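Local structure of mannan endo-1,6-alpha-mannosidase (Chaetomium thermophilum, 6RY0) at residues Phe50-Gly53 with Asn54-Gly57; Thr164-Ser168 with Pro169-Asp173; Glu279-Lys282 with Trp283-Arg286; Thr292-Arg296 with Asp297-Asp301. The protein probably cleaves alpha-1,6-mannosidic linkages as a glycosyl hydrolase family 76 enzyme of the fungal cell surface, and binds calcium. One frame throughout, in Å; residues are numbered along the deposited sequence.

Contact 1 of 4, residues Phe50-Gly53 with Asn54-Gly57; sequences FYKG and NQSG
Y51 and N54 meet across the start of a type I beta turn that runs from K52 to Q55, in the loop between helix 33-48 and helix 76-93. The phenol ring and the N54 amide have nearly the same tilt, their planes 14° apart. The asparagine reaches the ring with OD1, which lies 3.7 Å from Y51 CE2. With chi1 at 177°, CG opposite the backbone N, the ring of Y51 lies over the peptide that follows: G53 N sits 3.4 Å above the centre of one face. Beyond it, Y51 OH is hydrogen-bonded to the backbone N of G61, so the buried ring ties two parts of the loop together. With the ring cut back to an alanine here, the G53 amide would probably lose its aromatic cover and G61 N its hydroxyl partner. G53 suits this site, because a CB on it would run into the tyrosine hydroxyl. On the solvent side K52 and Q55 lie side by side and point the same way; K52 NZ is held by the carbonyl of L49 and shares a water with Q55 NE2. The turn itself is closed by Q55 N donating to K52 O at 3.0 Å. A second water accepts from Q55 NE2 at 2.8 Å and lies the same distance from N54 OD1.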
loop_
_atom_site.group_PDB
_atom_site.type_symbol
_atom_site.label_atom_id
_atom_site.label_comp_id
_atom_site.label_asym_id
_atom_site.label_seq_id
_atom_site.Cartn_x
_atom_site.Cartn_y
_atom_site.Cartn_z
ATOM N N PHE A 50 17.384 4.119 7.527
ATOM C CA PHE A 50 17.572 2.961 6.663
ATOM C C PHE A 50 17.840 3.345 5.212
ATOM O O PHE A 50 18.362 2.537 4.445
ATOM C CB PHE A 50 16.329 2.069 6.711
ATOM C CG PHE A 50 16.122 1.385 8.030
ATOM C CD1 PHE A 50 16.753 0.190 8.324
ATOM C CD2 PHE A 50 15.260 1.904 8.957
ATOM C CE1 PHE A 50 16.555 -0.440 9.538
ATOM C CE2 PHE A 50 15.076 1.281 10.184
ATOM C CZ PHE A 50 15.728 0.111 10.474
ATOM N N TYR A 51 17.378 4.514 4.822
ATOM C CA TYR A 51 17.335 4.959 3.439
ATOM C C TYR A 51 18.599 5.739 3.096
ATOM O O TYR A 51 18.930 6.695 3.771
ATOM C CB TYR A 51 16.115 5.836 3.236
ATOM C CG TYR A 51 16.003 6.409 1.854
ATOM C CD1 TYR A 51 15.637 5.621 0.776
ATOM C CD2 TYR A 51 16.224 7.763 1.620
ATOM C CE1 TYR A 51 15.525 6.160 -0.506
ATOM C CE2 TYR A 51 16.116 8.306 0.353
ATOM C CZ TYR A 51 15.765 7.500 -0.709
ATOM O OH TYR A 51 15.623 7.988 -1.972
ATOM N N LYS A 52 19.282 5.315 2.033
ATOM C CA LYS A 52 20.522 5.927 1.590
ATOM C C LYS A 52 20.376 6.604 0.238
ATOM O O LYS A 52 21.354 7.149 -0.269
ATOM C CB LYS A 52 21.623 4.838 1.492
ATOM C CG LYS A 52 21.720 3.909 2.693
ATOM C CD LYS A 52 21.952 4.681 3.937
ATOM C CE LYS A 52 22.219 3.756 5.114
ATOM N NZ LYS A 52 22.316 4.537 6.366
ATOM N N GLY A 53 19.193 6.583 -0.362
ATOM C CA GLY A 53 19.062 6.953 -1.758
ATOM C C GLY A 53 19.306 8.372 -2.114
ATOM O O GLY A 53 19.481 8.693 -3.292
ATOM N N ASN A 54 19.266 9.246 -1.131
ATOM C CA ASN A 54 19.557 10.657 -1.342
ATOM C C ASN A 54 21.029 10.984 -1.222
ATOM O O ASN A 54 21.395 12.136 -1.402
ATOM C CB ASN A 54 18.762 11.506 -0.348
ATOM C CG ASN A 54 19.087 11.169 1.077
ATOM O OD1 ASN A 54 19.210 9.978 1.438
ATOM N ND2 ASN A 54 19.236 12.191 1.906
ATOM N N GLN A 55 21.862 9.999 -0.887
ATOM C CA GLN A 55 23.289 10.241 -0.718
ATOM C C GLN A 55 24.019 10.070 -2.030
ATOM O O GLN A 55 23.588 9.340 -2.917
ATOM C CB GLN A 55 23.848 9.269 0.293
ATOM C CG GLN A 55 23.280 9.468 1.654
ATOM C CD GLN A 55 23.895 8.548 2.641
ATOM O OE1 GLN A 55 24.982 7.991 2.411
ATOM N NE2 GLN A 55 23.234 8.377 3.754
ATOM N N SER A 56 25.149 10.759 -2.132
ATOM C CA SER A 56 25.922 10.753 -3.357
ATOM C C SER A 56 26.263 9.320 -3.731
ATOM O O SER A 56 26.641 8.517 -2.891
ATOM C CB SER A 56 27.191 11.562 -3.170
ATOM O OG SER A 56 28.055 10.875 -2.292
ATOM N N GLY A 57 26.057 8.990 -4.996
ATOM C CA GLY A 57 26.385 7.667 -5.484
ATOM C C GLY A 57 25.316 6.602 -5.289
ATOM O O GLY A 57 25.472 5.503 -5.807
HETATM O O HOH W 1 20.665 9.558 3.799
HETATM O O HOH W 2 24.186 6.443 5.787
HETATM O O HOH W 3 21.116 10.617 -4.649
#

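Contact 2 of 4, residues Thr164-Ser168 with Pro169-Asp173; sequences TTQAS and PERHD
R171 and H172 fold back on the last turn of helix 155-167, where the chain leaves the helix at S168 and makes a short 3-10 segment, 169-171. The tight side is built on helix carbonyls. H172 NE2 donates to Q166 O at 2.7 Å, in the carbonyl plane and close to the plane of its own ring, while S168 O lies at the ring edge near CD2. R171 is extended from CG to NE, and one face of its guanidinium is covered by T165 O, which lies 3.3 Å above the plane, over the centre of the group; its NH1 rests against Q166 CG at 3.5 Å. The polar end of R171 is held by Q130, whose OE1 also accepts from Q166 NE2; W221 meets the histidine ring from helix 216-231. S168 O takes the backbone N of R171 at 3.0 Å, closing the 3-10 turn. The looser side is the partly exposed S168 and E170 pair, next to exposed P169. Here E170 bends back at chi2 (-71°), and a water bridges its OE2 to T165 O. S168 OG donates to E170 OE1 at 2.6 Å, on the syn lone pair.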
loop_
_atom_site.group_PDB
_atom_site.type_symbol
_atom_site.label_atom_id
_atom_site.label_comp_id
_atom_site.label_asym_id
_atom_site.label_seq_id
_atom_site.Cartn_x
_atom_site.Cartn_y
_atom_site.Cartn_z
ATOM N N THR A 164 -3.637 2.661 -16.505
ATOM C CA THR A 164 -3.864 2.411 -17.915
ATOM C C THR A 164 -3.087 1.182 -18.384
ATOM O O THR A 164 -3.627 0.335 -19.115
ATOM C CB THR A 164 -3.512 3.657 -18.738
ATOM O OG1 THR A 164 -4.424 4.709 -18.418
ATOM C CG2 THR A 164 -3.610 3.343 -20.224
ATOM N N THR A 165 -1.831 1.045 -17.993
ATOM C CA THR A 165 -1.069 -0.126 -18.364
ATOM C C THR A 165 -1.671 -1.383 -17.768
ATOM O O THR A 165 -1.608 -2.459 -18.394
ATOM C CB THR A 165 0.424 -0.016 -18.026
ATOM O OG1 THR A 165 0.621 0.001 -16.611
ATOM C CG2 THR A 165 1.093 1.162 -18.713
ATOM N N GLN A 166 -2.257 -1.289 -16.586
ATOM C CA GLN A 166 -2.900 -2.433 -15.940
ATOM C C GLN A 166 -4.226 -2.796 -16.580
ATOM O O GLN A 166 -4.646 -3.941 -16.490
ATOM C CB GLN A 166 -3.031 -2.198 -14.424
ATOM C CG GLN A 166 -1.689 -2.243 -13.761
ATOM C CD GLN A 166 -1.693 -2.163 -12.290
ATOM O OE1 GLN A 166 -2.728 -1.998 -11.679
ATOM N NE2 GLN A 166 -0.524 -2.339 -11.700
ATOM N N ALA A 167 -4.866 -1.832 -17.234
ATOM C CA ALA A 167 -6.113 -2.037 -17.976
ATOM C C ALA A 167 -5.874 -2.534 -19.399
ATOM O O ALA A 167 -6.809 -2.864 -20.103
ATOM C CB ALA A 167 -6.895 -0.740 -18.028
ATOM N N SER A 168 -4.623 -2.601 -19.852
ATOM C CA SER A 168 -4.323 -2.916 -21.234
ATOM C C SER A 168 -4.794 -4.329 -21.553
ATOM O O SER A 168 -4.704 -5.228 -20.719
ATOM C CB SER A 168 -2.826 -2.733 -21.456
ATOM O OG SER A 168 -2.464 -2.777 -22.826
ATOM N N PRO A 169 -5.279 -4.546 -22.781
ATOM C CA PRO A 169 -5.951 -5.817 -23.045
ATOM C C PRO A 169 -5.106 -7.073 -22.852
ATOM O O PRO A 169 -5.662 -8.110 -22.462
ATOM C CB PRO A 169 -6.448 -5.653 -24.484
ATOM C CG PRO A 169 -5.863 -4.422 -25.004
ATOM C CD PRO A 169 -5.437 -3.593 -23.889
ATOM N N GLU A 170 -3.794 -7.019 -23.076
ATOM C CA GLU A 170 -2.981 -8.239 -22.918
ATOM C C GLU A 170 -2.858 -8.683 -21.468
ATOM O O GLU A 170 -2.473 -9.841 -21.197
ATOM C CB GLU A 170 -1.584 -8.073 -23.532
ATOM C CG GLU A 170 -0.562 -7.256 -22.734
ATOM C CD GLU A 170 -0.819 -5.755 -22.658
ATOM O OE1 GLU A 170 -1.693 -5.211 -23.384
ATOM O OE2 GLU A 170 -0.108 -5.108 -21.872
ATOM N N ARG A 171 -3.219 -7.789 -20.542
ATOM C CA ARG A 171 -3.184 -8.168 -19.138
ATOM C C ARG A 171 -4.502 -8.793 -18.663
ATOM O O ARG A 171 -4.603 -9.173 -17.506
ATOM C CB ARG A 171 -2.792 -6.985 -18.258
ATOM C CG ARG A 171 -1.408 -6.474 -18.545
ATOM C CD ARG A 171 -0.830 -5.650 -17.389
ATOM N NE ARG A 171 0.420 -5.015 -17.791
ATOM C CZ ARG A 171 1.068 -4.081 -17.112
ATOM N NH1 ARG A 171 0.719 -3.764 -15.877
ATOM N NH2 ARG A 171 2.063 -3.446 -17.701
ATOM N N HIS A 172 -5.491 -8.909 -19.555
ATOM C CA HIS A 172 -6.808 -9.459 -19.212
ATOM C C HIS A 172 -7.189 -10.509 -20.213
ATOM O O HIS A 172 -7.904 -10.226 -21.158
ATOM C CB HIS A 172 -7.850 -8.327 -19.185
ATOM C CG HIS A 172 -7.521 -7.296 -18.175
ATOM N ND1 HIS A 172 -7.949 -7.383 -16.876
ATOM C CD2 HIS A 172 -6.691 -6.224 -18.243
ATOM C CE1 HIS A 172 -7.422 -6.386 -16.186
ATOM N NE2 HIS A 172 -6.645 -5.674 -16.989
ATOM N N ASP A 173 -6.773 -11.735 -19.964
ATOM C CA ASP A 173 -7.089 -12.831 -20.848
ATOM C C ASP A 173 -8.252 -13.666 -20.290
ATOM O O ASP A 173 -8.867 -13.298 -19.292
ATOM C CB ASP A 173 -5.816 -13.639 -21.204
ATOM C CG ASP A 173 -5.267 -14.497 -20.077
ATOM O OD1 ASP A 173 -6.012 -14.895 -19.176
ATOM O OD2 ASP A 173 -4.055 -14.819 -20.136
HETATM O O HOH W 4 0.359 -2.847 -20.387
#

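Contact 3 of 4, residues Glu279-Lys282 with Trp283-Arg286; sequences EDQK and WKDR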
loop_
_atom_site.group_PDB
_atom_site.type_symbol
_atom_site.label_atom_id
_atom_site.label_comp_id
_atom_site.label_asym_id
_atom_site.label_seq_id
_atom_site.Cartn_x
_atom_site.Cartn_y
_atom_site.Cartn_z
ATOM N N GLU A 279 -22.236 6.125 -3.941
ATOM C CA GLU A 279 -23.350 6.118 -2.980
ATOM C C GLU A 279 -24.289 4.940 -3.216
ATOM O O GLU A 279 -25.438 4.983 -2.818
ATOM C CB GLU A 279 -24.099 7.468 -2.951
ATOM C CG GLU A 279 -23.164 8.551 -2.529
ATOM C CD GLU A 279 -23.860 9.899 -2.479
ATOM O OE1 GLU A 279 -25.073 9.992 -2.749
ATOM O OE2 GLU A 279 -23.199 10.889 -2.166
ATOM N N ASP A 280 -23.778 3.868 -3.799
ATOM C CA ASP A 280 -24.570 2.666 -4.037
ATOM C C ASP A 280 -24.487 1.814 -2.776
ATOM O O ASP A 280 -23.401 1.458 -2.308
ATOM C CB ASP A 280 -23.994 1.948 -5.265
ATOM C CG ASP A 280 -24.790 0.744 -5.726
ATOM O OD1 ASP A 280 -25.467 0.095 -4.905
ATOM O OD2 ASP A 280 -24.700 0.418 -6.952
ATOM N N GLN A 281 -25.642 1.458 -2.226
ATOM C CA GLN A 281 -25.705 0.616 -1.037
ATOM C C GLN A 281 -24.888 -0.658 -1.152
ATOM O O GLN A 281 -24.373 -1.152 -0.156
ATOM C CB GLN A 281 -27.167 0.252 -0.755
ATOM C CG GLN A 281 -27.396 -0.567 0.499
ATOM C CD GLN A 281 -27.039 0.157 1.757
ATOM O OE1 GLN A 281 -27.223 1.377 1.875
ATOM N NE2 GLN A 281 -26.537 -0.594 2.729
ATOM N N LYS A 282 -24.754 -1.209 -2.348
ATOM C CA LYS A 282 -23.967 -2.430 -2.470
ATOM C C LYS A 282 -22.527 -2.207 -2.009
ATOM O O LYS A 282 -21.916 -3.103 -1.424
ATOM C CB LYS A 282 -24.024 -3.025 -3.877
ATOM C CG LYS A 282 -23.144 -2.434 -4.915
ATOM C CD LYS A 282 -23.362 -3.120 -6.280
ATOM C CE LYS A 282 -22.444 -2.527 -7.336
ATOM N NZ LYS A 282 -22.745 -3.024 -8.666
ATOM N N TRP A 283 -21.980 -1.037 -2.268
ATOM C CA TRP A 283 -20.639 -0.728 -1.814
ATOM C C TRP A 283 -20.572 -0.502 -0.321
ATOM O O TRP A 283 -19.570 -0.864 0.294
ATOM C CB TRP A 283 -20.021 0.438 -2.604
ATOM C CG TRP A 283 -19.649 0.027 -3.992
ATOM C CD1 TRP A 283 -20.218 0.440 -5.169
ATOM C CD2 TRP A 283 -18.616 -0.887 -4.361
ATOM N NE1 TRP A 283 -19.625 -0.173 -6.232
ATOM C CE2 TRP A 283 -18.627 -0.993 -5.766
ATOM C CE3 TRP A 283 -17.672 -1.618 -3.636
ATOM C CZ2 TRP A 283 -17.723 -1.813 -6.451
ATOM C CZ3 TRP A 283 -16.793 -2.419 -4.329
ATOM C CH2 TRP A 283 -16.840 -2.532 -5.708
ATOM N N LYS A 284 -21.588 0.101 0.275
ATOM C CA LYS A 284 -21.631 0.187 1.728
ATOM C C LYS A 284 -21.616 -1.202 2.339
ATOM O O LYS A 284 -20.909 -1.454 3.313
ATOM C CB LYS A 284 -22.850 0.966 2.228
ATOM C CG LYS A 284 -22.767 1.212 3.731
ATOM C CD LYS A 284 -23.921 2.010 4.263
ATOM C CE LYS A 284 -23.831 2.198 5.770
ATOM N NZ LYS A 284 -23.928 0.915 6.517
ATOM N N ASP A 285 -22.409 -2.107 1.779
ATOM C CA ASP A 285 -22.468 -3.471 2.284
ATOM C C ASP A 285 -21.124 -4.151 2.185
ATOM O O ASP A 285 -20.713 -4.885 3.095
ATOM C CB ASP A 285 -23.498 -4.311 1.514
ATOM C CG ASP A 285 -24.916 -3.867 1.697
ATOM O OD1 ASP A 285 -25.212 -3.144 2.664
ATOM O OD2 ASP A 285 -25.761 -4.296 0.890
ATOM N N ARG A 286 -20.420 -3.919 1.075
ATOM C CA ARG A 286 -19.101 -4.514 0.872
ATOM C C ARG A 286 -18.084 -3.940 1.864
ATOM O O ARG A 286 -17.290 -4.686 2.429
ATOM C CB ARG A 286 -18.651 -4.328 -0.583
ATOM C CG ARG A 286 -19.467 -5.157 -1.552
ATOM C CD ARG A 286 -19.356 -4.686 -2.978
ATOM N NE ARG A 286 -20.319 -5.406 -3.789
ATOM C CZ ARG A 286 -20.324 -5.429 -5.099
ATOM N NH1 ARG A 286 -19.407 -4.763 -5.788
ATOM N NH2 ARG A 286 -21.278 -6.126 -5.719
HETATM O O HOH W 5 -26.444 0.018 5.766
HETATM O O HOH W 6 -21.753 -5.706 -8.615
#
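K282 runs alongside both W283 and R286 at the N-terminal end of helix 281-298, whose N-cap is D280. Its CB lies against the backbone N of W283. With CG placed between the backbone N and the carbonyl carbon (chi1 81°), the chain sets off over the indole, and CG sits above one face of that ring, 4.1 Å from W283 CD1. CD lies over one face of the R286 guanidinium, 3.7 Å from NH2. CE passes 3.8 Å from W283 NE1. At the tip, NZ forms a salt bridge with E223, whose other carboxylate oxygen accepts from W283 NE1, and a water accepts from both K282 NZ and R286 NH2. R286 in turn places NH1 3.4 Å above the indole plane, toward its rim, so the lysine chain and the guanidinium share one face of the indole, while F226 meets the ring edge-to-face. Further round the helix, Q281 NE2 donates to D285 OD1 at 2.9 Å, arriving from above the carboxylate plane. The cap is made by D280 OD1, which accepts from K282 N at 3.0 Å. K282 NZ and R286 NH2 are only 4.5 Å apart; the shared water and the carboxylate of E223 probably offset much of the repulsion between these like charges.

Contact 4 of 4, residues Thr292-Arg296 with Asp297-Asp301; sequences TGILR and DFFKD
R296 grips D297 side-on at the C-terminal end of helix 281-298, just before the chain enters the short strand 299-300. NE donates to D297 OD1 at 2.9 Å in an almost straight bond (176°), and NH2 donates to OD2, also at 2.9 Å. Both acceptors lie near the guanidinium plane, yet the carboxylate is turned 47° from it, so NE meets OD1 from above the carboxylate plane. A bend at chi3 (68°) brings the guanidinium round to its neighbour and lays one face on G293 CA. A leucine in place of D297 would probably leave both NE and NH2 of R296 without their charged mate and the guanidinium freer to turn. The backbone N of D297 is held by G293 O at 2.8 Å, and F298 N by I294 O. On the buried side I294 CG2 packs on F299 CE1 at 3.8 Å, while L295 CD2 approaches F299 CD1. Farther out, V348 and L349 of helix 342-358 and M331 of helix 323-337 cover F299, and A264 of helix 261-278 borders I294 and F298. R296 NH1 is taken by T239 O. Two waters link L295 O and R296 O to F299 O. The chemistry is thus divided: an ion pair secures the exposed flank, apolar packing seats the other, and water meets the carbonyls of L295 and R296.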
loop_
_atom_site.group_PDB
_atom_site.type_symbol
_atom_site.label_atom_id
_atom_site.label_comp_id
_atom_site.label_asym_id
_atom_site.label_seq_id
_atom_site.Cartn_x
_atom_site.Cartn_y
_atom_site.Cartn_z
ATOM N N THR A 292 -15.965 -6.112 8.882
ATOM C CA THR A 292 -16.279 -7.143 9.863
ATOM C C THR A 292 -15.232 -8.251 9.820
ATOM O O THR A 292 -14.722 -8.688 10.852
ATOM C CB THR A 292 -17.682 -7.701 9.638
ATOM O OG1 THR A 292 -18.615 -6.637 9.849
ATOM C CG2 THR A 292 -18.023 -8.867 10.534
ATOM N N GLY A 293 -14.898 -8.700 8.617
ATOM C CA GLY A 293 -13.909 -9.743 8.477
ATOM C C GLY A 293 -12.542 -9.332 9.009
ATOM O O GLY A 293 -11.878 -10.132 9.689
ATOM N N ILE A 294 -12.111 -8.121 8.698
ATOM C CA ILE A 294 -10.800 -7.665 9.146
ATOM C C ILE A 294 -10.709 -7.602 10.656
ATOM O O ILE A 294 -9.715 -8.037 11.261
ATOM C CB ILE A 294 -10.498 -6.308 8.512
ATOM C CG1 ILE A 294 -10.194 -6.459 7.033
ATOM C CG2 ILE A 294 -9.376 -5.581 9.236
ATOM C CD1 ILE A 294 -10.330 -5.167 6.232
ATOM N N LEU A 295 -11.738 -7.048 11.277
ATOM C CA LEU A 295 -11.743 -6.922 12.721
ATOM C C LEU A 295 -11.740 -8.293 13.381
ATOM O O LEU A 295 -11.094 -8.492 14.405
ATOM C CB LEU A 295 -12.934 -6.087 13.199
ATOM C CG LEU A 295 -12.880 -4.634 12.774
ATOM C CD1 LEU A 295 -14.202 -3.957 13.031
ATOM C CD2 LEU A 295 -11.738 -3.861 13.417
ATOM N N ARG A 296 -12.450 -9.245 12.792
ATOM C CA ARG A 296 -12.492 -10.608 13.296
ATOM C C ARG A 296 -11.163 -11.330 13.140
ATOM O O ARG A 296 -10.733 -12.078 14.019
ATOM C CB ARG A 296 -13.601 -11.342 12.524
ATOM C CG ARG A 296 -13.750 -12.817 12.817
ATOM C CD ARG A 296 -14.655 -13.491 11.805
ATOM N NE ARG A 296 -13.997 -13.494 10.494
ATOM C CZ ARG A 296 -14.570 -13.310 9.310
ATOM N NH1 ARG A 296 -15.883 -13.128 9.203
ATOM N NH2 ARG A 296 -13.820 -13.296 8.220
ATOM N N ASP A 297 -10.546 -11.152 11.983
ATOM C CA ASP A 297 -9.408 -11.977 11.617
ATOM C C ASP A 297 -8.051 -11.418 12.012
ATOM O O ASP A 297 -7.159 -12.196 12.390
ATOM C CB ASP A 297 -9.410 -12.222 10.099
ATOM C CG ASP A 297 -10.605 -13.033 9.620
ATOM O OD1 ASP A 297 -11.157 -13.809 10.443
ATOM O OD2 ASP A 297 -10.951 -12.926 8.423
ATOM N N PHE A 298 -7.870 -10.109 11.889
ATOM C CA PHE A 298 -6.530 -9.533 12.030
ATOM C C PHE A 298 -6.301 -8.786 13.316
ATOM O O PHE A 298 -5.163 -8.477 13.623
ATOM C CB PHE A 298 -6.197 -8.607 10.848
ATOM C CG PHE A 298 -6.091 -9.363 9.559
ATOM C CD1 PHE A 298 -5.011 -10.186 9.328
ATOM C CD2 PHE A 298 -7.093 -9.289 8.615
ATOM C CE1 PHE A 298 -4.925 -10.918 8.157
ATOM C CE2 PHE A 298 -7.022 -10.007 7.458
ATOM C CZ PHE A 298 -5.939 -10.843 7.238
ATOM N N PHE A 299 -7.336 -8.473 14.079
ATOM C CA PHE A 299 -7.153 -7.744 15.324
ATOM C C PHE A 299 -7.358 -8.701 16.468
ATOM O O PHE A 299 -8.394 -9.341 16.605
ATOM C CB PHE A 299 -8.074 -6.524 15.380
ATOM C CG PHE A 299 -7.591 -5.424 14.479
ATOM C CD1 PHE A 299 -7.889 -5.415 13.130
ATOM C CD2 PHE A 299 -6.781 -4.413 14.963
ATOM C CE1 PHE A 299 -7.419 -4.404 12.294
ATOM C CE2 PHE A 299 -6.307 -3.417 14.140
ATOM C CZ PHE A 299 -6.612 -3.406 12.809
ATOM N N LYS A 300 -6.325 -8.842 17.293
ATOM C CA LYS A 300 -6.307 -9.769 18.413
ATOM C C LYS A 300 -6.155 -8.949 19.674
ATOM O O LYS A 300 -5.149 -8.281 19.879
ATOM C CB LYS A 300 -5.152 -10.731 18.237
ATOM C CG LYS A 300 -5.471 -11.615 17.046
ATOM C CD LYS A 300 -4.649 -12.834 16.880
ATOM C CE LYS A 300 -4.970 -13.549 15.615
ATOM N NZ LYS A 300 -6.336 -14.153 15.653
ATOM N N ASP A 301 -7.193 -8.962 20.502
ATOM C CA ASP A 301 -7.223 -8.083 21.656
ATOM C C ASP A 301 -6.846 -6.651 21.272
ATOM O O ASP A 301 -6.074 -6.002 21.980
ATOM C CB ASP A 301 -6.303 -8.611 22.788
ATOM C CG ASP A 301 -6.531 -10.134 23.129
ATOM O OD1 ASP A 301 -7.692 -10.575 23.186
ATOM O OD2 ASP A 301 -5.564 -10.908 23.376
HETATM O O HOH W 7 -11.392 -9.645 16.852
HETATM O O HOH W 8 -8.642 -12.010 15.760
#

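In the fold
The four contacts follow one another along the chain without overlap, all within the glycosyl hydrolase family 76 range of a largely helical protein. Contact 1 lies in the loop after helix 33-48, and contact 2 where helix 155-167 ends. Contacts 3 and 4 share helix 281-298, one at its start and the other at its end, with centres about 21 Å apart. Contact 1 is on the opposite side of the chain's centre from both, its centre about 45 Å from that of contact 3. Contacts 2 and 3 are about 27 Å apart between centres, and both reach helix 216-231. No two touch; all centres lie about 19 to 23 Å from the chain's centre, at helix ends or in a loop.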